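PDB 5X6B: O-phospho-L-seryl-tRNA:Cys-tRNA synthase from Methanocaldococcus jannaschii DSM 2661, which probably converts O-phosphoserine attached to tRNA(Cys) into cysteine, as a pyridoxal-phosphate-dependent synthase. Local coordinates for residues R365-I379 with Y404-C416. Numbering follows the deposited sequence.
Sequences RRGFFFYDELKKRGI and YVVNAIKEIVESC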
loop_
_atom_site.group_PDB
_atom_site.type_symbol
_atom_site.label_atom_id
_atom_site.label_comp_id
_atom_site.label_asym_id
_atom_site.label_seq_id
_atom_site.Cartn_x
_atom_site.Cartn_y
_atom_site.Cartn_z
ATOM N N ARG B 365 -39.332 9.977 0.973
ATOM C CA ARG B 365 -37.999 9.512 1.343
ATOM C C ARG B 365 -37.452 10.322 2.520
ATOM O O ARG B 365 -36.518 9.891 3.199
ATOM C CB ARG B 365 -37.052 9.588 0.147
ATOM C CG ARG B 365 -37.355 8.566 -0.933
ATOM C CD ARG B 365 -36.557 8.836 -2.196
ATOM N NE ARG B 365 -36.896 10.126 -2.789
ATOM C CZ ARG B 365 -36.441 10.551 -3.964
ATOM N NH1 ARG B 365 -36.802 11.742 -4.428
ATOM N NH2 ARG B 365 -35.629 9.786 -4.681
ATOM N N ARG B 366 -38.027 11.506 2.723
ATOM C CA ARG B 366 -37.901 12.268 3.965
ATOM C C ARG B 366 -36.453 12.413 4.444
ATOM O O ARG B 366 -36.076 11.891 5.494
ATOM C CB ARG B 366 -38.771 11.604 5.046
ATOM C CG ARG B 366 -38.888 12.338 6.376
ATOM C CD ARG B 366 -39.829 11.590 7.315
ATOM N NE ARG B 366 -39.943 12.228 8.624
ATOM C CZ ARG B 366 -40.831 11.878 9.551
ATOM N NH1 ARG B 366 -41.692 10.899 9.308
ATOM N NH2 ARG B 366 -40.862 12.511 10.717
ATOM N N GLY B 367 -35.635 13.111 3.666
ATOM C CA GLY B 367 -34.265 13.367 4.071
ATOM C C GLY B 367 -33.263 12.376 3.516
ATOM O O GLY B 367 -32.069 12.667 3.439
ATOM N N PHE B 368 -33.741 11.196 3.143
ATOM C CA PHE B 368 -32.908 10.242 2.421
ATOM C C PHE B 368 -32.967 10.547 0.933
ATOM O O PHE B 368 -32.157 10.042 0.152
ATOM C CB PHE B 368 -33.358 8.803 2.679
ATOM C CG PHE B 368 -32.940 8.262 4.014
ATOM C CD1 PHE B 368 -31.890 8.830 4.710
ATOM C CD2 PHE B 368 -33.598 7.179 4.572
ATOM C CE1 PHE B 368 -31.503 8.332 5.943
ATOM C CE2 PHE B 368 -33.218 6.676 5.801
ATOM C CZ PHE B 368 -32.169 7.255 6.488
ATOM N N PHE B 369 -33.934 11.381 0.555
ATOM C CA PHE B 369 -34.239 11.654 -0.845
ATOM C C PHE B 369 -33.013 12.118 -1.626
ATOM O O PHE B 369 -32.806 11.713 -2.766
ATOM C CB PHE B 369 -35.350 12.704 -0.951
ATOM C CG PHE B 369 -34.852 14.122 -0.911
ATOM C CD1 PHE B 369 -34.680 14.846 -2.082
ATOM C CD2 PHE B 369 -34.529 14.721 0.295
ATOM C CE1 PHE B 369 -34.206 16.145 -2.050
ATOM C CE2 PHE B 369 -34.058 16.022 0.333
ATOM C CZ PHE B 369 -33.899 16.734 -0.840
ATOM N N PHE B 370 -32.202 12.963 -1.000
ATOM C CA PHE B 370 -31.055 13.551 -1.668
ATOM C C PHE B 370 -30.018 12.475 -1.952
ATOM O O PHE B 370 -29.474 12.397 -3.055
ATOM C CB PHE B 370 -30.465 14.678 -0.819
ATOM C CG PHE B 370 -29.437 15.504 -1.535
ATOM C CD1 PHE B 370 -29.790 16.270 -2.636
ATOM C CD2 PHE B 370 -28.122 15.532 -1.099
ATOM C CE1 PHE B 370 -28.845 17.035 -3.299
ATOM C CE2 PHE B 370 -27.173 16.298 -1.753
ATOM C CZ PHE B 370 -27.536 17.051 -2.856
ATOM N N TYR B 371 -29.770 11.630 -0.958
ATOM C CA TYR B 371 -28.848 10.513 -1.111
ATOM C C TYR B 371 -29.307 9.558 -2.210
ATOM O O TYR B 371 -28.498 9.061 -2.990
ATOM C CB TYR B 371 -28.705 9.762 0.212
ATOM C CG TYR B 371 -27.780 8.568 0.158
ATOM C CD1 TYR B 371 -26.419 8.710 0.394
ATOM C CD2 TYR B 371 -28.270 7.295 -0.118
ATOM C CE1 TYR B 371 -25.570 7.620 0.352
ATOM C CE2 TYR B 371 -27.430 6.200 -0.164
ATOM C CZ TYR B 371 -26.082 6.368 0.075
ATOM O OH TYR B 371 -25.242 5.280 0.034
ATOM N N ASP B 372 -30.610 9.305 -2.268
ATOM C CA ASP B 372 -31.153 8.363 -3.233
ATOM C C ASP B 372 -31.163 8.972 -4.633
ATOM O O ASP B 372 -30.931 8.276 -5.626
ATOM C CB ASP B 372 -32.561 7.924 -2.823
ATOM C CG ASP B 372 -33.102 6.803 -3.696
ATOM O OD1 ASP B 372 -32.590 5.667 -3.590
ATOM O OD2 ASP B 372 -34.044 7.054 -4.480
ATOM N N GLU B 373 -31.421 10.273 -4.707
ATOM C CA GLU B 373 -31.433 10.972 -5.988
ATOM C C GLU B 373 -30.028 11.084 -6.574
ATOM O O GLU B 373 -29.862 11.167 -7.787
ATOM C CB GLU B 373 -32.055 12.362 -5.836
ATOM C CG GLU B 373 -33.573 12.377 -5.712
ATOM C CD GLU B 373 -34.273 11.753 -6.904
ATOM O OE1 GLU B 373 -33.863 12.025 -8.053
ATOM O OE2 GLU B 373 -35.236 10.985 -6.690
ATOM N N LEU B 374 -29.020 11.089 -5.706
ATOM C CA LEU B 374 -27.629 11.162 -6.143
ATOM C C LEU B 374 -27.128 9.809 -6.637
ATOM O O LEU B 374 -26.436 9.726 -7.652
ATOM C CB LEU B 374 -26.730 11.661 -5.006
ATOM C CG LEU B 374 -26.743 13.148 -4.645
ATOM C CD1 LEU B 374 -25.898 13.394 -3.415
ATOM C CD2 LEU B 374 -26.240 13.994 -5.798
ATOM N N LYS B 375 -27.472 8.752 -5.904
ATOM C CA LYS B 375 -27.059 7.404 -6.269
ATOM C C LYS B 375 -27.702 7.020 -7.596
ATOM O O LYS B 375 -27.078 6.374 -8.439
ATOM C CB LYS B 375 -27.430 6.405 -5.166
ATOM C CG LYS B 375 -27.931 5.058 -5.664
ATOM C CD LYS B 375 -28.809 4.379 -4.625
ATOM C CE LYS B 375 -29.186 2.969 -5.052
ATOM N NZ LYS B 375 -30.052 2.317 -4.033
ATOM N N LYS B 376 -28.946 7.454 -7.777
ATOM C CA LYS B 376 -29.683 7.233 -9.017
ATOM C C LYS B 376 -28.953 7.859 -10.208
ATOM O O LYS B 376 -29.126 7.434 -11.350
ATOM C CB LYS B 376 -31.100 7.802 -8.895
ATOM C CG LYS B 376 -32.033 7.458 -10.047
ATOM C CD LYS B 376 -33.491 7.501 -9.601
ATOM C CE LYS B 376 -34.426 6.963 -10.677
ATOM N NZ LYS B 376 -35.859 7.076 -10.281
ATOM N N ARG B 377 -28.129 8.862 -9.932
ATOM C CA ARG B 377 -27.360 9.527 -10.976
ATOM C C ARG B 377 -25.869 9.248 -10.822
ATOM O O ARG B 377 -25.031 9.999 -11.327
ATOM C CB ARG B 377 -27.630 11.032 -10.956
ATOM C CG ARG B 377 -29.100 11.351 -10.800
ATOM C CD ARG B 377 -29.437 12.776 -11.180
ATOM N NE ARG B 377 -30.869 13.021 -11.043
ATOM C CZ ARG B 377 -31.519 14.008 -11.650
ATOM N NH1 ARG B 377 -32.825 14.161 -11.461
ATOM N NH2 ARG B 377 -30.865 14.834 -12.454
ATOM N N GLY B 378 -25.545 8.169 -10.114
ATOM C CA GLY B 378 -24.176 7.691 -10.027
ATOM C C GLY B 378 -23.248 8.553 -9.194
ATOM O O GLY B 378 -22.055 8.656 -9.486
ATOM N N ILE B 379 -23.790 9.161 -8.143
ATOM C CA ILE B 379 -22.992 10.004 -7.260
ATOM C C ILE B 379 -23.177 9.601 -5.802
ATOM O O ILE B 379 -24.293 9.334 -5.352
ATOM C CB ILE B 379 -23.354 11.499 -7.423
ATOM C CG1 ILE B 379 -23.205 11.939 -8.881
ATOM C CG2 ILE B 379 -22.473 12.362 -6.538
ATOM C CD1 ILE B 379 -23.613 13.371 -9.125
ATOM N N TYR B 404 -20.701 17.598 -14.444
ATOM C CA TYR B 404 -21.711 16.567 -14.247
ATOM C C TYR B 404 -22.330 16.665 -12.857
ATOM O O TYR B 404 -23.556 16.700 -12.716
ATOM C CB TYR B 404 -21.111 15.177 -14.448
ATOM C CG TYR B 404 -22.120 14.067 -14.281
ATOM C CD1 TYR B 404 -22.883 13.634 -15.355
ATOM C CD2 TYR B 404 -22.326 13.464 -13.045
ATOM C CE1 TYR B 404 -23.814 12.630 -15.212
ATOM C CE2 TYR B 404 -23.258 12.461 -12.889
ATOM C CZ TYR B 404 -23.999 12.044 -13.978
ATOM O OH TYR B 404 -24.930 11.042 -13.838
ATOM N N VAL B 405 -21.472 16.706 -11.839
ATOM C CA VAL B 405 -21.912 16.778 -10.453
ATOM C C VAL B 405 -22.785 18.003 -10.194
ATOM O O VAL B 405 -23.862 17.894 -9.596
ATOM C CB VAL B 405 -20.714 16.812 -9.489
ATOM C CG1 VAL B 405 -21.190 17.056 -8.064
ATOM C CG2 VAL B 405 -19.913 15.518 -9.590
ATOM N N VAL B 406 -22.315 19.164 -10.649
ATOM C CA VAL B 406 -23.042 20.418 -10.466
ATOM C C VAL B 406 -24.418 20.373 -11.121
ATOM O O VAL B 406 -25.425 20.694 -10.484
ATOM C CB VAL B 406 -22.256 21.612 -11.033
ATOM C CG1 VAL B 406 -23.141 22.837 -11.103
ATOM C CG2 VAL B 406 -21.025 21.888 -10.187
ATOM N N ASN B 407 -24.461 19.969 -12.389
ATOM C CA ASN B 407 -25.728 19.853 -13.101
ATOM C C ASN B 407 -26.650 18.856 -12.417
ATOM O O ASN B 407 -27.864 19.055 -12.356
ATOM C CB ASN B 407 -25.497 19.444 -14.559
ATOM C CG ASN B 407 -24.808 20.530 -15.364
ATOM O OD1 ASN B 407 -24.906 21.717 -15.040
ATOM N ND2 ASN B 407 -24.106 20.131 -16.419
ATOM N N ALA B 408 -26.055 17.789 -11.894
ATOM C CA ALA B 408 -26.805 16.751 -11.206
ATOM C C ALA B 408 -27.565 17.332 -10.025
ATOM O O ALA B 408 -28.783 17.189 -9.935
ATOM C CB ALA B 408 -25.876 15.646 -10.747
ATOM N N ILE B 409 -26.835 18.002 -9.135
ATOM C CA ILE B 409 -27.421 18.631 -7.953
ATOM C C ILE B 409 -28.513 19.635 -8.326
ATOM O O ILE B 409 -29.583 19.648 -7.715
ATOM C CB ILE B 409 -26.346 19.346 -7.108
ATOM C CG1 ILE B 409 -25.280 18.351 -6.649
ATOM C CG2 ILE B 409 -26.975 20.033 -5.907
ATOM C CD1 ILE B 409 -24.091 18.999 -5.974
ATOM N N LYS B 410 -28.239 20.465 -9.330
ATOM C CA LYS B 410 -29.219 21.431 -9.828
ATOM C C LYS B 410 -30.513 20.760 -10.267
ATOM O O LYS B 410 -31.602 21.215 -9.926
ATOM C CB LYS B 410 -28.647 22.232 -11.000
ATOM C CG LYS B 410 -27.610 23.267 -10.609
ATOM C CD LYS B 410 -27.200 24.087 -11.817
ATOM C CE LYS B 410 -26.221 25.182 -11.439
ATOM N NZ LYS B 410 -25.842 26.009 -12.621
ATOM N N GLU B 411 -30.391 19.680 -11.028
ATOM C CA GLU B 411 -31.563 18.974 -11.526
ATOM C C GLU B 411 -32.284 18.225 -10.414
ATOM O O GLU B 411 -33.478 17.955 -10.522
ATOM C CB GLU B 411 -31.173 18.004 -12.636
ATOM C CG GLU B 411 -30.628 18.670 -13.880
ATOM C CD GLU B 411 -29.970 17.680 -14.809
ATOM O OE1 GLU B 411 -29.991 16.471 -14.493
ATOM O OE2 GLU B 411 -29.423 18.107 -15.846
ATOM N N ILE B 412 -31.559 17.882 -9.351
ATOM C CA ILE B 412 -32.188 17.265 -8.190
ATOM C C ILE B 412 -33.130 18.251 -7.516
ATOM O O ILE B 412 -34.317 17.974 -7.340
ATOM C CB ILE B 412 -31.164 16.781 -7.146
ATOM C CG1 ILE B 412 -30.254 15.706 -7.732
ATOM C CG2 ILE B 412 -31.883 16.231 -5.926
ATOM C CD1 ILE B 412 -31.000 14.549 -8.291
ATOM N N VAL B 413 -32.587 19.407 -7.147
ATOM C CA VAL B 413 -33.343 20.413 -6.413
ATOM C C VAL B 413 -34.392 21.066 -7.305
ATOM O O VAL B 413 -35.327 21.694 -6.814
ATOM C CB VAL B 413 -32.417 21.498 -5.826
ATOM C CG1 VAL B 413 -31.323 20.858 -4.983
ATOM C CG2 VAL B 413 -31.810 22.335 -6.930
ATOM N N GLU B 414 -34.232 20.911 -8.617
ATOM C CA GLU B 414 -35.211 21.407 -9.576
ATOM C C GLU B 414 -36.378 20.435 -9.714
ATOM O O GLU B 414 -37.539 20.830 -9.627
ATOM C CB GLU B 414 -34.560 21.640 -10.938
ATOM C CG GLU B 414 -35.514 22.130 -12.018
ATOM C CD GLU B 414 -35.909 23.584 -11.843
ATOM O OE1 GLU B 414 -35.292 24.277 -11.006
ATOM O OE2 GLU B 414 -36.834 24.038 -12.549
ATOM N N SER B 415 -36.063 19.161 -9.924
ATOM C CA SER B 415 -37.090 18.145 -10.119
ATOM C C SER B 415 -37.877 17.891 -8.840
ATOM O O SER B 415 -39.058 17.546 -8.883
ATOM C CB SER B 415 -36.468 16.839 -10.615
ATOM O OG SER B 415 -35.545 16.328 -9.671
ATOM N N CYS B 416 -37.219 18.069 -7.699
ATOM C CA CYS B 416 -37.843 17.779 -6.416
ATOM C C CYS B 416 -38.462 19.020 -5.784
ATOM O O CYS B 416 -38.385 19.205 -4.570
ATOM C CB CYS B 416 -36.824 17.157 -5.460
ATOM S SG CYS B 416 -36.215 15.539 -5.978
#
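The Arg377 guanidinium has the Ile412 CD1 methyl over one face and the Glu411 carboxylate at its edge; the Phe369 ring has Phe370 CB over the centre of one face and Cys416 SG at its edge, 5.4 Å from the centroid, a sulfur-aromatic contact. These groups join two helices of the small C-terminal domain expected of a fold-type I pyridoxal-phosphate enzyme; the axes of 369-375 and 404-415 make 130° between their N-to-C directions, nearer antiparallel than parallel. Arg377 pairs with Glu411 in a salt bridge, NH2 to OE1 at 2.8 Å, although the guanidinium and carboxylate planes are turned 52° apart. Its extended chain from CG to NE carries the charged end across to the 404-415 helix, where the aliphatic tip of Ile412 meets it from the opposite direction. Glu373 CB lies 3.5 Å from Ile412 CD1, and its carboxylate joins Arg365 and Asp372 in a salt-bridge network beside Cys416 SG. The other branch of Ile412, CG2, approaches the Phe370 ring at CD1 (3.9 Å), the side chains crossing at about a right angle. Leu374 CG lies over the centre of one face of that ring. Beyond the Schellman motif with Gly378 as its C-prime residue, Ile379 CD1 packs 3.6 Å from Ala408 CB. With CG anti to the backbone N, Tyr404 reaches the same turn: its OH donates to Arg377 O at 2.7 Å, tilted 34° from the carbonyl plane.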